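Local coordinates for protein CD1-2 antigen (Gallus gallus, PDB 3DBX) that probably binds lipid antigens in a groove of its MHC-like domain and displays them to T cells, as other CD1 molecules do, at residues K68-G76 and A157-I165; R187-F196 and V208-I219. One frame throughout, in Å; residues are numbered along the deposited sequence.

Contact 1 (K68-G76 and A157-I165); sequences KILSFSMVG and AVSGFLEHI. With PLM (palmitic acid), chain F.
M74 reaches from the turn after helix 66-71 to the flank of helix 156-180, where its thioether settles against A157, V158 and F161. From CB the chain leaves nearly straight, CG anti to the backbone N (chi1 -180°). CG then meets V158 CG2 at 3.7 Å, and the sulfur, one bond further out, keeps to the same methyl, with M74 SD also 3.7 Å from V158 CG2. A bend at chi3 (-82°) swings the terminal methyl along the helix, so that M74 CE ends 3.9 Å from A157 CB. SD also makes a Met-aromatic contact with F161, approaching the ring obliquely, 5.5 Å from its centroid.

The next residue of the turn works deeper. V75 CG2 comes to the edge of the F161 ring, near its plane, with CE2 at 3.7 Å, and the same methyl lies 3.8 Å from I165 CD1. V75 CG1 rests against V158. S73 meets the CE2-CZ side of the ring obliquely, and I69 comes only loosely near F161 CZ. Further along, the side chains of I69 and I165 run antiparallel past one another, with I69 CG2 3.8 Å from I165 CD1. No hydrogen bond joins the two segments; the interface is held by apolar and sulfur contacts.

On the groove side the contact touches a bound palmitic acid: V75 CB lies 3.8 Å from PLM CE, and L162 CD2 approaches the same carbon from the other segment. The type I turn S73-G76 places M74 and V75 at its two central positions, and G76 is the N-cap of helix 77-89. Paired helical walls closing over an acyl chain are the hallmark of the hydrophobic antigen-binding groove of CD1 proteins.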
loop_
_atom_site.group_PDB
_atom_site.type_symbol
_atom_site.label_atom_id
_atom_site.label_comp_id
_atom_site.label_asym_id
_atom_site.label_seq_id
_atom_site.Cartn_x
_atom_site.Cartn_y
_atom_site.Cartn_z
ATOM N N LYS A 68 -14.790 -14.936 12.637
ATOM C CA LYS A 68 -14.911 -16.402 12.627
ATOM C C LYS A 68 -14.762 -16.987 11.212
ATOM O O LYS A 68 -14.127 -18.031 11.034
ATOM C CB LYS A 68 -16.230 -16.851 13.271
ATOM N N ILE A 69 -15.343 -16.296 10.224
ATOM C CA ILE A 69 -15.250 -16.645 8.800
ATOM C C ILE A 69 -13.796 -16.708 8.332
ATOM O O ILE A 69 -13.386 -17.638 7.620
ATOM C CB ILE A 69 -16.008 -15.596 7.924
ATOM C CG1 ILE A 69 -17.517 -15.841 7.953
ATOM C CG2 ILE A 69 -15.473 -15.564 6.473
ATOM C CD1 ILE A 69 -18.348 -14.671 7.430
ATOM N N LEU A 70 -13.026 -15.698 8.730
ATOM C CA LEU A 70 -11.669 -15.518 8.264
ATOM C C LEU A 70 -10.684 -16.512 8.880
ATOM O O LEU A 70 -9.646 -16.820 8.280
ATOM C CB LEU A 70 -11.224 -14.074 8.522
ATOM C CG LEU A 70 -11.994 -12.963 7.772
ATOM C CD1 LEU A 70 -11.530 -11.544 8.152
ATOM C CD2 LEU A 70 -11.931 -13.159 6.268
ATOM N N SER A 71 -11.030 -17.026 10.056
ATOM C CA SER A 71 -10.129 -17.858 10.851
ATOM C C SER A 71 -10.480 -19.346 10.873
ATOM O O SER A 71 -9.639 -20.187 10.570
ATOM C CB SER A 71 -10.095 -17.329 12.280
ATOM O OG SER A 71 -10.266 -15.921 12.275
ATOM N N PHE A 72 -11.716 -19.676 11.228
ATOM C CA PHE A 72 -12.048 -21.066 11.544
ATOM C C PHE A 72 -12.856 -21.774 10.465
ATOM O O PHE A 72 -13.011 -22.995 10.519
ATOM C CB PHE A 72 -12.788 -21.181 12.888
ATOM C CG PHE A 72 -12.325 -20.205 13.942
ATOM C CD1 PHE A 72 -11.022 -20.245 14.438
ATOM C CD2 PHE A 72 -13.219 -19.254 14.466
ATOM C CE1 PHE A 72 -10.603 -19.335 15.414
ATOM C CE2 PHE A 72 -12.816 -18.344 15.449
ATOM C CZ PHE A 72 -11.505 -18.385 15.924
ATOM N N SER A 73 -13.365 -21.019 9.489
ATOM C CA SER A 73 -14.331 -21.567 8.533
ATOM C C SER A 73 -13.673 -22.306 7.369
ATOM O O SER A 73 -12.444 -22.357 7.252
ATOM C CB SER A 73 -15.277 -20.477 8.014
ATOM O OG SER A 73 -14.640 -19.642 7.053
ATOM N N MET A 74 -14.524 -22.878 6.524
ATOM C CA MET A 74 -14.143 -23.583 5.309
ATOM C C MET A 74 -13.109 -22.857 4.442
ATOM O O MET A 74 -12.258 -23.492 3.824
ATOM C CB MET A 74 -15.402 -23.814 4.492
ATOM C CG MET A 74 -15.198 -24.537 3.194
ATOM S SD MET A 74 -16.820 -24.844 2.474
ATOM C CE MET A 74 -17.361 -26.331 3.356
ATOM N N VAL A 75 -13.214 -21.533 4.373
ATOM C CA VAL A 75 -12.297 -20.720 3.574
ATOM C C VAL A 75 -11.369 -19.905 4.484
ATOM O O VAL A 75 -10.662 -19.021 4.021
ATOM C CB VAL A 75 -13.057 -19.798 2.581
ATOM C CG1 VAL A 75 -13.997 -20.615 1.699
ATOM C CG2 VAL A 75 -13.834 -18.715 3.319
ATOM N N GLY A 76 -11.366 -20.245 5.772
ATOM C CA GLY A 76 -10.585 -19.550 6.788
ATOM C C GLY A 76 -9.110 -19.875 6.679
ATOM O O GLY A 76 -8.725 -20.767 5.924
ATOM N N ALA A 157 -19.444 -26.692 -2.263
ATOM C CA ALA A 157 -19.747 -26.066 -0.979
ATOM C C ALA A 157 -18.955 -24.765 -0.768
ATOM O O ALA A 157 -19.480 -23.802 -0.197
ATOM C CB ALA A 157 -19.495 -27.051 0.161
ATOM N N VAL A 158 -17.702 -24.736 -1.230
ATOM C CA VAL A 158 -16.861 -23.531 -1.140
ATOM C C VAL A 158 -17.442 -22.422 -2.007
ATOM O O VAL A 158 -17.514 -21.269 -1.589
ATOM C CB VAL A 158 -15.383 -23.810 -1.557
ATOM C CG1 VAL A 158 -14.617 -22.512 -1.795
ATOM C CG2 VAL A 158 -14.669 -24.670 -0.514
ATOM N N SER A 159 -17.860 -22.794 -3.212
ATOM C CA SER A 159 -18.483 -21.881 -4.158
ATOM C C SER A 159 -19.748 -21.252 -3.562
ATOM O O SER A 159 -19.949 -20.036 -3.644
ATOM C CB SER A 159 -18.813 -22.635 -5.450
ATOM O OG SER A 159 -18.672 -21.804 -6.587
ATOM N N GLY A 160 -20.586 -22.094 -2.959
ATOM C CA GLY A 160 -21.764 -21.641 -2.228
ATOM C C GLY A 160 -21.415 -20.748 -1.049
ATOM O O GLY A 160 -22.056 -19.718 -0.839
ATOM N N PHE A 161 -20.394 -21.136 -0.284
ATOM C CA PHE A 161 -19.973 -20.363 0.885
ATOM C C PHE A 161 -19.485 -18.960 0.502
ATOM O O PHE A 161 -19.793 -17.974 1.185
ATOM C CB PHE A 161 -18.901 -21.116 1.690
ATOM C CG PHE A 161 -18.657 -20.537 3.059
ATOM C CD1 PHE A 161 -19.571 -20.740 4.089
ATOM C CD2 PHE A 161 -17.526 -19.778 3.317
ATOM C CE1 PHE A 161 -19.353 -20.194 5.357
ATOM C CE2 PHE A 161 -17.302 -19.230 4.580
ATOM C CZ PHE A 161 -18.213 -19.442 5.597
ATOM N N LEU A 162 -18.742 -18.873 -0.600
ATOM C CA LEU A 162 -18.233 -17.592 -1.093
ATOM C C LEU A 162 -19.342 -16.678 -1.571
ATOM O O LEU A 162 -19.276 -15.470 -1.351
ATOM C CB LEU A 162 -17.214 -17.793 -2.216
ATOM C CG LEU A 162 -15.806 -18.195 -1.783
ATOM C CD1 LEU A 162 -14.948 -18.471 -2.996
ATOM C CD2 LEU A 162 -15.181 -17.113 -0.916
ATOM N N GLU A 163 -20.352 -17.254 -2.225
ATOM C CA GLU A 163 -21.524 -16.498 -2.660
ATOM C C GLU A 163 -22.177 -15.751 -1.488
ATOM O O GLU A 163 -22.374 -14.489 -1.568
ATOM C CB GLU A 163 -22.546 -17.416 -3.339
ATOM N N HIS A 164 -22.491 -16.527 -0.406
ATOM C CA HIS A 164 -23.059 -15.935 0.806
ATOM C C HIS A 164 -22.182 -14.830 1.396
ATOM O O HIS A 164 -22.687 -13.787 1.824
ATOM C CB HIS A 164 -23.290 -16.995 1.876
ATOM C CG HIS A 164 -23.924 -16.447 3.115
ATOM N ND1 HIS A 164 -23.207 -16.197 4.270
ATOM C CD2 HIS A 164 -25.202 -16.060 3.366
ATOM C CE1 HIS A 164 -24.021 -15.704 5.187
ATOM N NE2 HIS A 164 -25.236 -15.606 4.662
ATOM N N ILE A 165 -20.874 -15.081 1.418
ATOM C CA ILE A 165 -19.894 -14.156 1.971
ATOM C C ILE A 165 -20.000 -12.794 1.296
ATOM O O ILE A 165 -20.129 -11.771 1.968
ATOM C CB ILE A 165 -18.474 -14.726 1.808
ATOM C CG1 ILE A 165 -18.161 -15.762 2.894
ATOM C CG2 ILE A 165 -17.447 -13.649 1.853
ATOM C CD1 ILE A 165 -16.650 -16.155 2.910
HETATM C C1 PLM F . -8.110 -28.976 2.577
HETATM O O1 PLM F . -7.377 -28.670 3.552
HETATM O O2 PLM F . -7.702 -29.851 1.780
HETATM C C2 PLM F . -9.458 -28.314 2.353
HETATM C C3 PLM F . -9.525 -26.946 3.037
HETATM C C4 PLM F . -10.794 -26.177 2.673
HETATM C C5 PLM F . -10.596 -25.273 1.454
HETATM C C6 PLM F . -10.001 -23.904 1.794
HETATM C C7 PLM F . -9.086 -23.385 0.686
HETATM C C8 PLM F . -9.744 -22.279 -0.119
HETATM C C9 PLM F . -8.728 -21.214 -0.523
HETATM C CA PLM F . -9.451 -20.085 -1.250
HETATM C CB PLM F . -8.890 -18.712 -0.906
HETATM C CC PLM F . -9.665 -18.026 0.213
HETATM C CD PLM F . -10.719 -17.066 -0.322
HETATM C CE PLM F . -11.731 -16.791 0.769
HETATM C CF PLM F . -11.992 -15.299 0.930
HETATM C CG PLM F . -12.289 -14.960 2.387
#

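Contact 2 (R187-F196 and V208-I219); sequences RRVPPMAVVF and VCRVTSFYPRPI
R187 lays its guanidinium flat on one face of the Y215 ring, the planes 15° apart and the centres separated by 4.0 Å. The aliphatic chain starts out extended and bends at chi3 (51°), bringing NH2 over the ring centre while the side chain runs nearly perpendicular to that of Y215. P216, after a cis peptide bond, puts CB over the opposite face. Beyond this stack, V189 and Y215 form a single antiparallel bridge with two N-H...O bonds, and P191 CB packs 3.6 Å from F214 CB.

Past the G1 bulge that S213 and F214 make opposite Y249, strands 192-196 and 208-212 run antiparallel, with M192-T212, V194-R210 and F196-V208 as hydrogen-bonded pairs of two bonds each. V194 and R210 extend from the same face in step, V194 CG2 being 3.8 Å from R210 CB. At the far end the F196 ring turns back so that V208 CB sits over its face, a CH-pi contact 3.9 Å from the centroid. A193, V195, C209 and V211 occupy the other face, where C209 is disulfide-bonded to C267 of the opposing sheet.

R187 NH2 also bonds L247 O, and Y215 OH bonds D37 of the MHC-like domain. R210 and S213 hydrogen-bond another protein chain. The chemistry implies a division: A193, V195, C209, V211 and P191 pack into the sandwich interior, while Y215, R210 and S213 link outward.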
loop_
_atom_site.group_PDB
_atom_site.type_symbol
_atom_site.label_atom_id
_atom_site.label_comp_id
_atom_site.label_asym_id
_atom_site.label_seq_id
_atom_site.Cartn_x
_atom_site.Cartn_y
_atom_site.Cartn_z
ATOM N N ARG A 187 -12.330 11.843 7.903
ATOM C CA ARG A 187 -11.304 12.776 8.307
ATOM C C ARG A 187 -10.842 13.468 7.022
ATOM O O ARG A 187 -10.804 12.839 5.953
ATOM C CB ARG A 187 -10.131 12.036 8.986
ATOM C CG ARG A 187 -8.934 12.948 9.382
ATOM C CD ARG A 187 -7.820 12.175 10.165
ATOM N NE ARG A 187 -7.437 10.966 9.425
ATOM C CZ ARG A 187 -6.274 10.774 8.795
ATOM N NH1 ARG A 187 -5.303 11.667 8.841
ATOM N NH2 ARG A 187 -6.079 9.632 8.167
ATOM N N ARG A 188 -10.546 14.764 7.123
ATOM C CA ARG A 188 -10.045 15.568 5.986
ATOM C C ARG A 188 -8.939 16.435 6.540
ATOM O O ARG A 188 -9.159 17.181 7.508
ATOM C CB ARG A 188 -11.180 16.438 5.383
ATOM C CG ARG A 188 -12.374 15.579 4.953
ATOM C CD ARG A 188 -13.538 16.326 4.365
ATOM N NE ARG A 188 -14.334 17.020 5.393
ATOM C CZ ARG A 188 -15.668 17.012 5.477
ATOM N NH1 ARG A 188 -16.405 16.315 4.603
ATOM N NH2 ARG A 188 -16.266 17.697 6.450
ATOM N N VAL A 189 -7.744 16.323 5.952
ATOM C CA VAL A 189 -6.607 17.157 6.339
ATOM C C VAL A 189 -6.045 17.779 5.056
ATOM O O VAL A 189 -5.623 17.045 4.167
ATOM C CB VAL A 189 -5.465 16.303 6.948
ATOM C CG1 VAL A 189 -4.352 17.196 7.296
ATOM C CG2 VAL A 189 -5.957 15.555 8.217
ATOM N N PRO A 190 -6.151 19.120 4.896
ATOM C CA PRO A 190 -5.657 19.729 3.638
ATOM C C PRO A 190 -4.132 19.661 3.447
ATOM O O PRO A 190 -3.389 19.643 4.450
ATOM C CB PRO A 190 -6.163 21.178 3.707
ATOM C CG PRO A 190 -7.318 21.132 4.684
ATOM C CD PRO A 190 -6.858 20.085 5.729
ATOM N N PRO A 191 -3.667 19.652 2.170
ATOM C CA PRO A 191 -2.257 19.588 1.875
ATOM C C PRO A 191 -1.590 20.912 2.141
ATOM O O PRO A 191 -2.282 21.946 2.193
ATOM C CB PRO A 191 -2.242 19.279 0.354
ATOM C CG PRO A 191 -3.454 19.960 -0.148
ATOM C CD PRO A 191 -4.478 19.692 0.926
ATOM N N MET A 192 -0.269 20.890 2.324
ATOM C CA MET A 192 0.510 22.125 2.277
ATOM C C MET A 192 1.527 21.888 1.188
ATOM O O MET A 192 1.833 20.748 0.925
ATOM C CB MET A 192 1.176 22.493 3.606
ATOM C CG MET A 192 2.102 21.517 4.229
ATOM S SD MET A 192 3.201 22.344 5.462
ATOM C CE MET A 192 4.366 23.163 4.352
ATOM N N ALA A 193 2.013 22.939 0.525
ATOM C CA ALA A 193 2.925 22.733 -0.619
ATOM C C ALA A 193 4.056 23.759 -0.633
ATOM O O ALA A 193 3.927 24.871 -0.117
ATOM C CB ALA A 193 2.165 22.737 -1.947
ATOM N N VAL A 194 5.188 23.344 -1.178
ATOM C CA VAL A 194 6.357 24.206 -1.272
ATOM C C VAL A 194 6.899 24.035 -2.685
ATOM O O VAL A 194 6.815 22.932 -3.251
ATOM C CB VAL A 194 7.438 23.910 -0.181
ATOM C CG1 VAL A 194 6.930 24.257 1.249
ATOM C CG2 VAL A 194 7.982 22.458 -0.229
ATOM N N VAL A 195 7.413 25.130 -3.251
ATOM C CA VAL A 195 8.012 25.127 -4.599
ATOM C C VAL A 195 9.470 25.611 -4.500
ATOM O O VAL A 195 9.754 26.635 -3.844
ATOM C CB VAL A 195 7.215 26.025 -5.574
ATOM C CG1 VAL A 195 7.932 26.147 -6.899
ATOM C CG2 VAL A 195 5.831 25.444 -5.835
ATOM N N PHE A 196 10.399 24.868 -5.099
ATOM C CA PHE A 196 11.792 25.324 -5.191
ATOM C C PHE A 196 12.417 24.856 -6.511
ATOM O O PHE A 196 11.820 24.053 -7.220
ATOM C CB PHE A 196 12.616 24.846 -3.986
ATOM C CG PHE A 196 12.459 23.373 -3.691
ATOM C CD1 PHE A 196 11.375 22.915 -2.922
ATOM C CD2 PHE A 196 13.343 22.458 -4.215
ATOM C CE1 PHE A 196 11.212 21.554 -2.666
ATOM C CE2 PHE A 196 13.196 21.080 -3.964
ATOM C CZ PHE A 196 12.145 20.631 -3.178
ATOM N N VAL A 208 10.356 21.981 -8.540
ATOM C CA VAL A 208 9.805 20.908 -7.695
ATOM C C VAL A 208 8.669 21.477 -6.887
ATOM O O VAL A 208 8.820 22.532 -6.287
ATOM C CB VAL A 208 10.854 20.348 -6.693
ATOM C CG1 VAL A 208 10.271 19.243 -5.825
ATOM C CG2 VAL A 208 12.112 19.815 -7.424
ATOM N N CYS A 209 7.521 20.804 -6.906
ATOM C CA CYS A 209 6.427 21.154 -6.010
ATOM C C CYS A 209 6.282 19.955 -5.046
ATOM O O CYS A 209 5.973 18.860 -5.498
ATOM C CB CYS A 209 5.172 21.275 -6.833
ATOM S SG CYS A 209 3.714 21.723 -5.887
ATOM N N ARG A 210 6.544 20.150 -3.754
ATOM C CA ARG A 210 6.437 19.063 -2.805
ATOM C C ARG A 210 5.153 19.295 -2.010
ATOM O O ARG A 210 4.998 20.343 -1.395
ATOM C CB ARG A 210 7.660 19.043 -1.894
ATOM C CG ARG A 210 7.611 17.954 -0.802
ATOM C CD ARG A 210 8.777 18.152 0.171
ATOM N NE ARG A 210 8.597 17.352 1.379
ATOM C CZ ARG A 210 9.420 17.349 2.414
ATOM N NH1 ARG A 210 10.529 18.084 2.389
ATOM N NH2 ARG A 210 9.152 16.578 3.449
ATOM N N VAL A 211 4.231 18.333 -2.058
ATOM C CA VAL A 211 2.907 18.494 -1.424
ATOM C C VAL A 211 2.838 17.484 -0.300
ATOM O O VAL A 211 3.117 16.327 -0.531
ATOM C CB VAL A 211 1.793 18.176 -2.427
ATOM C CG1 VAL A 211 0.429 18.490 -1.790
ATOM C CG2 VAL A 211 1.971 19.063 -3.735
ATOM N N THR A 212 2.519 17.938 0.914
ATOM C CA THR A 212 2.625 17.082 2.098
ATOM C C THR A 212 1.328 17.138 2.939
ATOM O O THR A 212 0.449 17.971 2.681
ATOM C CB THR A 212 3.897 17.504 2.948
ATOM O OG1 THR A 212 3.735 18.858 3.394
ATOM C CG2 THR A 212 5.160 17.491 2.084
ATOM N N SER A 213 1.173 16.211 3.877
ATOM C CA SER A 213 0.221 16.336 5.004
ATOM C C SER A 213 -1.221 16.056 4.719
ATOM O O SER A 213 -2.065 16.271 5.612
ATOM C CB SER A 213 0.342 17.699 5.715
ATOM O OG SER A 213 1.618 17.804 6.328
ATOM N N PHE A 214 -1.539 15.545 3.524
ATOM C CA PHE A 214 -2.946 15.519 3.119
ATOM C C PHE A 214 -3.688 14.194 3.289
ATOM O O PHE A 214 -3.121 13.113 3.169
ATOM C CB PHE A 214 -3.116 16.014 1.681
ATOM C CG PHE A 214 -2.359 15.200 0.659
ATOM C CD1 PHE A 214 -1.072 15.543 0.315
ATOM C CD2 PHE A 214 -2.978 14.144 0.002
ATOM C CE1 PHE A 214 -0.373 14.814 -0.693
ATOM C CE2 PHE A 214 -2.312 13.395 -0.946
ATOM C CZ PHE A 214 -0.989 13.720 -1.288
ATOM N N TYR A 215 -4.982 14.297 3.555
ATOM C CA TYR A 215 -5.803 13.094 3.610
ATOM C C TYR A 215 -7.213 13.530 3.200
ATOM O O TYR A 215 -7.677 14.570 3.644
ATOM C CB TYR A 215 -5.786 12.483 5.037
ATOM C CG TYR A 215 -6.577 11.188 5.089
ATOM C CD1 TYR A 215 -7.904 11.174 5.492
ATOM C CD2 TYR A 215 -6.003 9.993 4.662
ATOM C CE1 TYR A 215 -8.650 9.988 5.492
ATOM C CE2 TYR A 215 -6.735 8.795 4.663
ATOM C CZ TYR A 215 -8.052 8.802 5.078
ATOM O OH TYR A 215 -8.754 7.610 5.080
ATOM N N PRO A 216 -7.923 12.732 2.385
ATOM C CA PRO A 216 -7.632 11.417 1.821
ATOM C C PRO A 216 -6.589 11.433 0.680
ATOM O O PRO A 216 -6.075 12.487 0.324
ATOM C CB PRO A 216 -9.016 10.924 1.357
ATOM C CG PRO A 216 -9.817 12.176 1.103
ATOM C CD PRO A 216 -9.301 13.182 2.103
ATOM N N ARG A 217 -6.306 10.262 0.123
ATOM C CA ARG A 217 -5.225 10.069 -0.837
ATOM C C ARG A 217 -5.370 10.756 -2.197
ATOM O O ARG A 217 -4.343 11.171 -2.774
ATOM C CB ARG A 217 -5.054 8.559 -1.080
ATOM C CG ARG A 217 -3.716 8.138 -1.766
ATOM C CD ARG A 217 -3.750 6.630 -2.007
ATOM N NE ARG A 217 -2.432 6.062 -2.334
ATOM C CZ ARG A 217 -1.916 5.970 -3.562
ATOM N NH1 ARG A 217 -2.575 6.466 -4.608
ATOM N NH2 ARG A 217 -0.717 5.409 -3.748
ATOM N N PRO A 218 -6.589 10.735 -2.810
ATOM C CA PRO A 218 -6.687 11.314 -4.162
ATOM C C PRO A 218 -6.324 12.793 -4.173
ATOM O O PRO A 218 -6.671 13.514 -3.240
ATOM C CB PRO A 218 -8.168 11.143 -4.493
ATOM C CG PRO A 218 -8.574 9.937 -3.692
ATOM C CD PRO A 218 -7.873 10.126 -2.405
ATOM N N ILE A 219 -5.594 13.226 -5.195
ATOM C CA ILE A 219 -5.140 14.630 -5.297
ATOM C C ILE A 219 -4.702 14.873 -6.735
ATOM O O ILE A 219 -4.353 13.913 -7.463
ATOM C CB ILE A 219 -3.956 14.903 -4.295
ATOM C CG1 ILE A 219 -3.724 16.412 -4.060
ATOM C CG2 ILE A 219 -2.679 14.175 -4.729
ATOM C CD1 ILE A 219 -2.669 16.666 -2.996
#

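Overall arrangement
From the N terminus, the chain lays down four strands of the groove floor before reaching 68-76. Eighty residues then pass, including helix 77-89 and the remaining floor strands, until 157-165 returns to complete contact 1 and close the larger of the two loops, within the MHC-like domain. Only afterwards does contact 2 open, in the immunoglobulin-like part of the chain: the 11 residues between 187-196 and 208-219 are mostly the ends of the two hairpin strands around a tight turn. The two contacts follow in series, neither nesting nor crossing, with centres about 41 Å apart on opposite sides of the chain's centre. One ties together the groove walls, the other two neighbouring sandwich strands.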